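Local coordinates for SusD superfamily protein (Bacteroides vulgatus ATCC 8482, PDB 3JQ0) that probably binds nutrients, perhaps sugars, at the bacterial outer membrane as a member of the SusD family, at residues 77-82 with 126-131; 318-323 with 441-446; 340-345 with 355-360. One frame throughout, in Å; residues are numbered along the deposited sequence.

Contact 1. Residues 77-82 with 126-131; sequences KIINQI and VLYLDY
Asn80 meets Tyr128 at the edge of its ring: Asn80 CB is 3.9 Å from Tyr128 CE2 and near the ring plane, and Asn80 CA lies in that plane too. One residue earlier, Ile79 uses its CG2 methyl, 3.4 Å from the backbone O of Tyr128 and 4.3 Å from CD2 of the same residue. With CG1 beside its backbone N (chi1 -69°), CG2 is the branch facing the loop. Asn80 has two conformers; in the one described the amide stands 73° from the Tyr128 ring, OD1 comes 3.3 Å from Tyr131 CA and ND2 bonds to Thr132 OG1, all therefore less certain.

What positions this first shell is partly the loop itself, which folds back so that Asp130 N stands 4.2 Å above the plane of the Tyr128 ring, over its centre. The Tyr128 carbonyl also takes hydrogen bonds from Tyr115 OH and Asn83 ND2, and Asn83 reaches Asp130 O as well. Asn83 thus fastens the loop to helix 75-91, and Tyr115 ties it back to helix 97-122. Ile78 and Ile82 of helix 75-91 pack on Leu114 of helix 97-122, and Ile78 and Gln81 also touch helix 9-25, consistent with TPR-like helical packing.

Contact 2. Residues 318-323 with 441-446; sequences TSLKAV and EFMFEG
Met443, deposited as selenomethionine, can be followed outward from the loop towards Ser319 and Leu320. Its CB sits 3.6 Å above the plane of the neighbouring Phe444 ring, displaced towards its margin. The chain then runs out extended to SE, which is 4.0 Å from Ser319 CB and 4.1 Å from Leu320 CD1. A bend at the last torsion (chi3 77°) turns the CE methyl to within 4.1 Å of Leu320 CD2. That same CD2 touches the edge of the Phe444 ring, 3.8 Å from CZ and in the ring plane, so one leucine branch fills the angle between the selenoether and the phenyl ring. With an alanine in place of Leu320, the terminal methyl of Met443 and the CZ corner of Phe444 would probably lose their common apolar partner, leaving a gap between them.

Ser319 O also lies at the Phe444 edge, 3.3 Å from CE2. A water bridges the Ser319 hydroxyl and the Met443 backbone: it donates to Ser319 OG at 2.8 Å and accepts from Met443 N, while the hydroxyl also bonds to Arg315 O. Met443 and Phe444 are the central residues of a type II turn, closed by Glu445 N on Phe442 O. This turn joins helices 430-441 and 448-455, and it packs where helix 315-319 passes into strand 320-326, the partner of strand 332-339.

Contact 3. Residues 340-345 with 355-360; sequences YKFQGT and FLDDFP
Phe342 and Asp357 stand at the junction between the dense and the watery halves of this contact. On the dense side the Phe342 ring is driven into the opposite segment. Pro360 CD meets its edge 3.8 Å from CE1, and Phe342 CZ touches the Phe359 ring edge at CD1, 4.1 Å away, while Lys341 CG, from its own segment, lies off-centre over one face. Phe233 and Met256 add to the packing. Next along, the Phe342 carbonyl O lies in the plane of the Phe355 ring, 3.5 Å from CE1.

The other side is polar and watered; Gln343 and Gly344 are partly exposed, though Asp357 is buried. With CG set beside its own N (chi1 -69°), Asp357 turns OD2 to accept from Gly344 N at 2.7 Å, met on its syn side but 30° out of the carboxylate plane, with an N-H...O angle of 146°. Gln343 N instead donates to a water at 2.9 Å that also sits near Asp357 OD1, and a second water lies by Gly344 O. Gly344 has positive phi, and a CB on it would come 3.2 Å from Phe355 CA; lacking one, its backbone can lie this close. Gln343 turns back, its NE2 bonding to Tyr340 O.

A carboxylate capturing a backbone N-H thus closes the base of the loop that leads from hairpin 320-339 to strand 359-363, one of the short strand elements set among helices in this SusD-family fold.

Contacts 2 and 3 form one buried neighbourhood, with centres about 11 Å apart and contact 3 nested inside the chain loop that contact 2 closes. Lys341 joins them: its NZ is 2.7 Å from Glu445 OE2 in a salt bridge and also 2.7 Å from Met443 O in a probable hydrogen bond. Phe444 O packs against Phe359 CE1 as well. Contact 1 is separate, near the surface of the helical region, its centre about 35 Å from that of contact 2 and about 31 Å from that of contact 3; even the nearest atoms are about 16 and 13 Å away. The geometry ties none of the three to a nutrient-binding site.

Contact 1. Residues 77-82 with 126-131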
loop_
_atom_site.group_PDB
_atom_site.type_symbol
_atom_site.label_atom_id
_atom_site.label_comp_id
_atom_site.label_asym_id
_atom_site.label_seq_id
_atom_site.Cartn_x
_atom_site.Cartn_y
_atom_site.Cartn_z
ATOM N N LYS A 77 -7.924 -8.893 17.152
ATOM C CA LYS A 77 -8.835 -10.060 17.085
ATOM C C LYS A 77 -8.466 -10.929 15.873
ATOM O O LYS A 77 -8.762 -12.113 15.883
ATOM C CB LYS A 77 -10.306 -9.706 17.179
ATOM C CG LYS A 77 -10.850 -8.946 16.008
ATOM C CD LYS A 77 -12.368 -8.789 16.250
ATOM C CE LYS A 77 -13.123 -7.864 15.342
ATOM N NZ LYS A 77 -13.048 -8.351 13.957
ATOM N N ILE A 78 -7.786 -10.363 14.837
ATOM C CA ILE A 78 -7.221 -11.209 13.777
ATOM C C ILE A 78 -6.064 -12.031 14.295
ATOM O O ILE A 78 -5.987 -13.231 14.079
ATOM C CB ILE A 78 -6.769 -10.399 12.517
ATOM C CG1 ILE A 78 -7.811 -9.335 12.117
ATOM C CG2 ILE A 78 -6.384 -11.309 11.394
ATOM C CD1 ILE A 78 -7.385 -8.454 10.977
ATOM N N ILE A 79 -5.176 -11.364 15.007
ATOM C CA ILE A 79 -4.022 -12.015 15.617
ATOM C C ILE A 79 -4.476 -13.198 16.491
ATOM O O ILE A 79 -3.894 -14.291 16.438
ATOM C CB ILE A 79 -3.142 -10.984 16.372
ATOM C CG1 ILE A 79 -2.458 -10.053 15.355
ATOM C CG2 ILE A 79 -2.092 -11.678 17.255
ATOM C CD1 ILE A 79 -1.887 -8.775 15.977
ATOM N N ASN A 80 -5.523 -12.991 17.287
ATOM C CA ASN A 80 -6.078 -14.060 18.130
ATOM C C ASN A 80 -6.418 -15.277 17.290
ATOM O O ASN A 80 -6.057 -16.415 17.631
ATOM C CB ASN A 80 -7.314 -13.522 18.861
ATOM C CG ASN A 80 -7.932 -14.502 19.895
ATOM O OD1 ASN A 80 -7.712 -15.726 19.899
ATOM N ND2 ASN A 80 -8.767 -13.922 20.755
ATOM N N GLN A 81 -7.138 -15.063 16.181
ATOM C CA GLN A 81 -7.496 -16.191 15.329
ATOM C C GLN A 81 -6.281 -16.850 14.668
ATOM O O GLN A 81 -6.224 -18.055 14.531
ATOM C CB GLN A 81 -8.541 -15.758 14.266
ATOM C CG GLN A 81 -9.849 -15.170 14.870
ATOM C CD GLN A 81 -10.547 -16.104 15.744
ATOM O OE1 GLN A 81 -10.879 -17.197 15.308
ATOM N NE2 GLN A 81 -10.820 -15.689 16.998
ATOM N N ILE A 82 -5.298 -16.058 14.226
ATOM C CA ILE A 82 -4.080 -16.610 13.652
ATOM C C ILE A 82 -3.406 -17.510 14.700
ATOM O O ILE A 82 -2.891 -18.593 14.388
ATOM C CB ILE A 82 -3.116 -15.498 13.162
ATOM C CG1 ILE A 82 -3.727 -14.694 12.001
ATOM C CG2 ILE A 82 -1.785 -16.118 12.766
ATOM C CD1 ILE A 82 -2.995 -13.390 11.687
ATOM N N VAL A 126 1.370 -4.562 22.679
ATOM C CA VAL A 126 1.260 -5.829 23.356
ATOM C C VAL A 126 1.612 -6.944 22.390
ATOM O O VAL A 126 1.086 -7.007 21.274
ATOM C CB VAL A 126 -0.146 -6.033 23.951
ATOM C CG1 VAL A 126 -0.262 -7.459 24.562
ATOM C CG2 VAL A 126 -0.421 -4.986 25.006
ATOM N N LEU A 127 2.462 -7.865 22.837
ATOM C CA LEU A 127 2.752 -9.079 22.083
ATOM C C LEU A 127 1.815 -10.182 22.572
ATOM O O LEU A 127 2.062 -10.889 23.561
ATOM C CB LEU A 127 4.232 -9.467 22.195
ATOM C CG LEU A 127 5.215 -8.569 21.458
ATOM C CD1 LEU A 127 6.684 -8.958 21.746
ATOM C CD2 LEU A 127 4.897 -8.570 19.928
ATOM N N TYR A 128 0.714 -10.340 21.855
ATOM C CA TYR A 128 -0.313 -11.304 22.142
ATOM C C TYR A 128 -0.052 -12.504 21.227
ATOM O O TYR A 128 -0.171 -12.402 19.982
ATOM C CB TYR A 128 -1.671 -10.680 21.877
ATOM C CG TYR A 128 -2.766 -11.570 22.220
ATOM C CD1 TYR A 128 -2.956 -11.985 23.537
ATOM C CD2 TYR A 128 -3.597 -12.132 21.236
ATOM C CE1 TYR A 128 -3.969 -12.878 23.891
ATOM C CE2 TYR A 128 -4.599 -13.020 21.558
ATOM C CZ TYR A 128 -4.768 -13.404 22.900
ATOM O OH TYR A 128 -5.762 -14.289 23.238
ATOM N N LEU A 129 0.324 -13.618 21.842
ATOM C CA LEU A 129 0.720 -14.811 21.119
ATOM C C LEU A 129 -0.151 -16.031 21.520
ATOM O O LEU A 129 0.018 -17.080 20.931
ATOM C CB LEU A 129 2.216 -15.085 21.345
ATOM C CG LEU A 129 3.159 -13.934 20.981
ATOM C CD1 LEU A 129 4.623 -14.204 21.329
ATOM C CD2 LEU A 129 3.083 -13.606 19.499
ATOM N N ASP A 130 -1.164 -15.818 22.374
ATOM C CA ASP A 130 -2.183 -16.826 22.825
ATOM C C ASP A 130 -3.462 -16.747 22.026
ATOM O O ASP A 130 -3.647 -15.847 21.177
ATOM C CB ASP A 130 -2.496 -16.543 24.282
ATOM C CG ASP A 130 -1.252 -16.638 25.136
ATOM O OD1 ASP A 130 -0.395 -17.497 24.822
ATOM O OD2 ASP A 130 -1.109 -15.822 26.071
ATOM N N TYR A 131 -4.387 -17.674 22.271
ATOM C CA TYR A 131 -5.700 -17.570 21.681
ATOM C C TYR A 131 -6.729 -17.928 22.720
ATOM O O TYR A 131 -6.407 -18.532 23.752
ATOM C CB TYR A 131 -5.856 -18.462 20.450
ATOM C CG TYR A 131 -5.743 -19.940 20.654
ATOM C CD1 TYR A 131 -4.507 -20.567 20.790
ATOM C CD2 TYR A 131 -6.880 -20.730 20.625
ATOM C CE1 TYR A 131 -4.424 -21.952 20.930
ATOM C CE2 TYR A 131 -6.802 -22.099 20.772
ATOM C CZ TYR A 131 -5.572 -22.696 20.930
ATOM O OH TYR A 131 -5.486 -24.069 21.049
#

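Contact 2. Residues 318-323 with 441-446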
loop_
_atom_site.group_PDB
_atom_site.type_symbol
_atom_site.label_atom_id
_atom_site.label_comp_id
_atom_site.label_asym_id
_atom_site.label_seq_id
_atom_site.Cartn_x
_atom_site.Cartn_y
_atom_site.Cartn_z
ATOM N N THR A 318 -3.329 6.959 -16.009
ATOM C CA THR A 318 -3.946 5.751 -15.451
ATOM C C THR A 318 -4.269 5.993 -13.962
ATOM O O THR A 318 -5.328 5.575 -13.470
ATOM C CB THR A 318 -3.050 4.524 -15.673
ATOM O OG1 THR A 318 -3.001 4.238 -17.064
ATOM C CG2 THR A 318 -3.549 3.317 -14.911
ATOM N N SER A 319 -3.378 6.661 -13.235
ATOM C CA SER A 319 -3.576 6.902 -11.808
ATOM C C SER A 319 -4.553 8.001 -11.490
ATOM O O SER A 319 -5.277 7.927 -10.491
ATOM C CB SER A 319 -2.234 7.254 -11.149
ATOM O OG SER A 319 -1.296 6.173 -11.244
ATOM N N LEU A 320 -4.565 9.048 -12.340
ATOM C CA LEU A 320 -5.360 10.260 -12.122
ATOM C C LEU A 320 -6.045 10.648 -13.389
ATOM O O LEU A 320 -5.476 10.500 -14.476
ATOM C CB LEU A 320 -4.457 11.417 -11.698
ATOM C CG LEU A 320 -3.678 11.254 -10.419
ATOM C CD1 LEU A 320 -2.658 12.388 -10.217
ATOM C CD2 LEU A 320 -4.586 11.098 -9.219
ATOM N N LYS A 321 -7.215 11.272 -13.259
ATOM C CA LYS A 321 -7.842 11.965 -14.390
ATOM C C LYS A 321 -8.081 13.410 -14.007
ATOM O O LYS A 321 -8.613 13.706 -12.939
ATOM C CB LYS A 321 -9.136 11.311 -14.879
ATOM C CG LYS A 321 -9.711 12.030 -16.114
ATOM C CD LYS A 321 -10.779 11.222 -16.854
ATOM C CE LYS A 321 -11.124 11.782 -18.249
ATOM N NZ LYS A 321 -11.392 10.676 -19.215
ATOM N N ALA A 322 -7.716 14.310 -14.910
ATOM C CA ALA A 322 -8.008 15.731 -14.733
ATOM C C ALA A 322 -9.437 16.001 -15.169
ATOM O O ALA A 322 -9.829 15.670 -16.299
ATOM C CB ALA A 322 -7.016 16.570 -15.569
ATOM N N VAL A 323 -10.172 16.698 -14.322
ATOM C CA VAL A 323 -11.451 17.262 -14.705
ATOM C C VAL A 323 -11.354 18.791 -14.735
ATOM O O VAL A 323 -10.531 19.403 -14.057
ATOM C CB VAL A 323 -12.611 16.765 -13.810
ATOM C CG1 VAL A 323 -12.747 15.236 -13.886
ATOM C CG2 VAL A 323 -12.510 17.223 -12.356
ATOM N N GLU A 441 4.661 5.043 -8.777
ATOM C CA GLU A 441 4.258 3.679 -9.021
ATOM C C GLU A 441 3.052 3.287 -8.130
ATOM O O GLU A 441 2.259 2.437 -8.557
ATOM C CB GLU A 441 5.464 2.764 -8.733
ATOM C CG GLU A 441 5.261 1.312 -9.078
ATOM C CD GLU A 441 5.049 0.986 -10.565
ATOM O OE1 GLU A 441 5.517 1.786 -11.404
ATOM O OE2 GLU A 441 4.479 -0.122 -10.843
ATOM N N PHE A 442 2.935 3.829 -6.914
ATOM C CA PHE A 442 2.106 3.249 -5.873
ATOM C C PHE A 442 1.004 4.146 -5.336
ATOM O O PHE A 442 0.488 3.903 -4.249
ATOM C CB PHE A 442 2.964 2.717 -4.698
ATOM C CG PHE A 442 3.844 1.551 -5.105
ATOM C CD1 PHE A 442 3.268 0.329 -5.445
ATOM C CD2 PHE A 442 5.220 1.677 -5.164
ATOM C CE1 PHE A 442 4.069 -0.758 -5.832
ATOM C CE2 PHE A 442 5.994 0.613 -5.544
ATOM C CZ PHE A 442 5.429 -0.569 -5.943
HETATM N N MSE A 443 0.544 5.145 -6.104
HETATM C CA MSE A 443 -0.584 5.924 -5.617
HETATM C C MSE A 443 -1.749 5.045 -5.279
HETATM O O MSE A 443 -2.091 4.118 -6.050
HETATM C CB MSE A 443 -1.031 6.980 -6.660
HETATM C CG MSE A 443 -0.001 7.982 -7.045
HETATM SE SE MSE A 443 -0.728 9.431 -8.085
HETATM C CE MSE A 443 -1.544 10.376 -6.583
ATOM N N PHE A 444 -2.418 5.321 -4.145
ATOM C CA PHE A 444 -3.600 4.571 -3.701
ATOM C C PHE A 444 -3.300 3.129 -3.260
ATOM O O PHE A 444 -4.210 2.381 -3.003
ATOM C CB PHE A 444 -4.764 4.606 -4.734
ATOM C CG PHE A 444 -4.925 5.949 -5.368
ATOM C CD1 PHE A 444 -5.262 7.067 -4.614
ATOM C CD2 PHE A 444 -4.661 6.154 -6.712
ATOM C CE1 PHE A 444 -5.332 8.312 -5.130
ATOM C CE2 PHE A 444 -4.740 7.429 -7.268
ATOM C CZ PHE A 444 -5.075 8.510 -6.460
ATOM N N GLU A 445 -2.022 2.779 -3.103
ATOM C CA GLU A 445 -1.611 1.461 -2.686
ATOM C C GLU A 445 -0.994 1.425 -1.300
ATOM O O GLU A 445 -0.560 0.374 -0.853
ATOM C CB GLU A 445 -0.718 0.781 -3.724
ATOM C CG GLU A 445 -1.450 0.438 -5.025
ATOM C CD GLU A 445 -0.504 -0.137 -6.050
ATOM O OE1 GLU A 445 -0.203 -1.353 -5.895
ATOM O OE2 GLU A 445 -0.134 0.571 -7.016
ATOM N N GLY A 446 -0.976 2.543 -0.596
ATOM C CA GLY A 446 -0.609 2.464 0.824
ATOM C C GLY A 446 0.889 2.447 1.145
ATOM O O GLY A 446 1.293 1.841 2.128
HETATM O O HOH W 1 0.512 5.206 -9.281
#

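Contact 3. Residues 340-345 with 355-360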
loop_
_atom_site.group_PDB
_atom_site.type_symbol
_atom_site.label_atom_id
_atom_site.label_comp_id
_atom_site.label_asym_id
_atom_site.label_seq_id
_atom_site.Cartn_x
_atom_site.Cartn_y
_atom_site.Cartn_z
ATOM N N TYR A 340 -8.104 7.497 -10.097
ATOM C CA TYR A 340 -8.416 6.799 -11.356
ATOM C C TYR A 340 -7.778 5.410 -11.473
ATOM O O TYR A 340 -8.125 4.703 -12.391
ATOM C CB TYR A 340 -8.001 7.688 -12.550
ATOM C CG TYR A 340 -8.907 7.608 -13.764
ATOM C CD1 TYR A 340 -10.243 7.955 -13.687
ATOM C CD2 TYR A 340 -8.367 7.293 -15.001
ATOM C CE1 TYR A 340 -11.034 7.929 -14.824
ATOM C CE2 TYR A 340 -9.156 7.296 -16.134
ATOM C CZ TYR A 340 -10.471 7.621 -16.031
ATOM O OH TYR A 340 -11.267 7.634 -17.187
ATOM N N LYS A 341 -6.922 4.996 -10.538
ATOM C CA LYS A 341 -6.186 3.749 -10.740
ATOM C C LYS A 341 -7.058 2.510 -10.798
ATOM O O LYS A 341 -6.812 1.604 -11.553
ATOM C CB LYS A 341 -5.154 3.586 -9.619
ATOM C CG LYS A 341 -4.403 2.248 -9.665
ATOM C CD LYS A 341 -3.245 2.211 -8.657
ATOM C CE LYS A 341 -1.983 2.886 -9.201
ATOM N NZ LYS A 341 -0.893 2.934 -8.172
ATOM N N PHE A 342 -8.029 2.429 -9.876
ATOM C CA PHE A 342 -8.912 1.271 -9.763
ATOM C C PHE A 342 -10.223 1.593 -10.468
ATOM O O PHE A 342 -11.004 2.444 -10.039
ATOM C CB PHE A 342 -9.071 0.846 -8.309
ATOM C CG PHE A 342 -7.750 0.437 -7.679
ATOM C CD1 PHE A 342 -7.201 -0.795 -7.929
ATOM C CD2 PHE A 342 -7.036 1.303 -6.859
ATOM C CE1 PHE A 342 -6.011 -1.188 -7.370
ATOM C CE2 PHE A 342 -5.833 0.906 -6.305
ATOM C CZ PHE A 342 -5.328 -0.338 -6.563
ATOM N N GLN A 343 -10.445 0.930 -11.592
ATOM C CA GLN A 343 -11.568 1.188 -12.457
ATOM C C GLN A 343 -12.742 0.264 -12.264
ATOM O O GLN A 343 -13.843 0.512 -12.794
ATOM C CB GLN A 343 -11.121 1.162 -13.916
ATOM C CG GLN A 343 -10.209 2.300 -14.317
ATOM C CD GLN A 343 -10.975 3.597 -14.518
ATOM O OE1 GLN A 343 -12.035 3.641 -15.168
ATOM N NE2 GLN A 343 -10.421 4.670 -13.990
ATOM N N GLY A 344 -12.569 -0.810 -11.509
ATOM C CA GLY A 344 -13.686 -1.705 -11.257
ATOM C C GLY A 344 -14.267 -2.291 -12.548
ATOM O O GLY A 344 -13.553 -2.593 -13.512
ATOM N N THR A 345 -15.568 -2.531 -12.502
ATOM C CA THR A 345 -16.280 -3.196 -13.572
ATOM C C THR A 345 -17.677 -2.649 -13.652
ATOM O O THR A 345 -18.209 -2.104 -12.698
ATOM C CB THR A 345 -16.271 -4.741 -13.342
ATOM O OG1 THR A 345 -16.678 -5.400 -14.526
ATOM C CG2 THR A 345 -17.137 -5.147 -12.167
ATOM N N PHE A 355 -16.800 -1.181 -7.737
ATOM C CA PHE A 355 -15.378 -1.200 -7.351
ATOM C C PHE A 355 -15.006 -2.526 -6.733
ATOM O O PHE A 355 -14.896 -2.673 -5.501
ATOM C CB PHE A 355 -15.079 0.031 -6.482
ATOM C CG PHE A 355 -15.203 1.296 -7.277
ATOM C CD1 PHE A 355 -14.196 1.682 -8.141
ATOM C CD2 PHE A 355 -16.347 2.065 -7.250
ATOM C CE1 PHE A 355 -14.276 2.814 -8.919
ATOM C CE2 PHE A 355 -16.443 3.257 -8.018
ATOM C CZ PHE A 355 -15.403 3.596 -8.861
ATOM N N LEU A 356 -14.820 -3.479 -7.645
ATOM C CA LEU A 356 -14.596 -4.890 -7.315
ATOM C C LEU A 356 -13.212 -5.369 -7.700
ATOM O O LEU A 356 -12.978 -6.570 -7.770
ATOM C CB LEU A 356 -15.677 -5.733 -7.980
ATOM C CG LEU A 356 -17.105 -5.414 -7.551
ATOM C CD1 LEU A 356 -18.113 -6.296 -8.386
ATOM C CD2 LEU A 356 -17.332 -5.630 -6.081
ATOM N N ASP A 357 -12.281 -4.430 -7.922
ATOM C CA ASP A 357 -10.910 -4.810 -8.203
ATOM C C ASP A 357 -10.287 -5.502 -7.005
ATOM O O ASP A 357 -10.637 -5.218 -5.856
ATOM C CB ASP A 357 -10.040 -3.581 -8.489
ATOM C CG ASP A 357 -10.401 -2.919 -9.775
ATOM O OD1 ASP A 357 -10.287 -3.569 -10.830
ATOM O OD2 ASP A 357 -10.753 -1.713 -9.711
ATOM N N ASP A 358 -9.330 -6.387 -7.283
ATOM C CA ASP A 358 -8.449 -6.841 -6.228
ATOM C C ASP A 358 -7.563 -5.691 -5.745
ATOM O O ASP A 358 -7.301 -4.761 -6.500
ATOM C CB ASP A 358 -7.531 -7.982 -6.723
ATOM C CG ASP A 358 -8.256 -9.302 -6.939
ATOM O OD1 ASP A 358 -9.462 -9.414 -6.605
ATOM O OD2 ASP A 358 -7.556 -10.220 -7.439
ATOM N N PHE A 359 -7.132 -5.725 -4.493
ATOM C CA PHE A 359 -6.265 -4.699 -3.940
ATOM C C PHE A 359 -4.876 -5.260 -3.721
ATOM O O PHE A 359 -4.670 -6.102 -2.849
ATOM C CB PHE A 359 -6.784 -4.145 -2.629
ATOM C CG PHE A 359 -5.941 -3.045 -2.075
ATOM C CD1 PHE A 359 -5.704 -1.908 -2.837
ATOM C CD2 PHE A 359 -5.344 -3.133 -0.852
ATOM C CE1 PHE A 359 -4.960 -0.874 -2.357
ATOM C CE2 PHE A 359 -4.580 -2.068 -0.366
ATOM C CZ PHE A 359 -4.382 -0.940 -1.139
ATOM N N PRO A 360 -3.890 -4.875 -4.550
ATOM C CA PRO A 360 -2.538 -5.450 -4.385
ATOM C C PRO A 360 -1.914 -5.035 -3.062
ATOM O O PRO A 360 -2.031 -3.886 -2.658
ATOM C CB PRO A 360 -1.755 -4.845 -5.561
ATOM C CG PRO A 360 -2.785 -4.355 -6.542
ATOM C CD PRO A 360 -3.954 -3.930 -5.684
HETATM O O HOH W 2 -8.939 -1.417 -12.509
HETATM O O HOH W 3 -10.890 -2.707 -14.044
#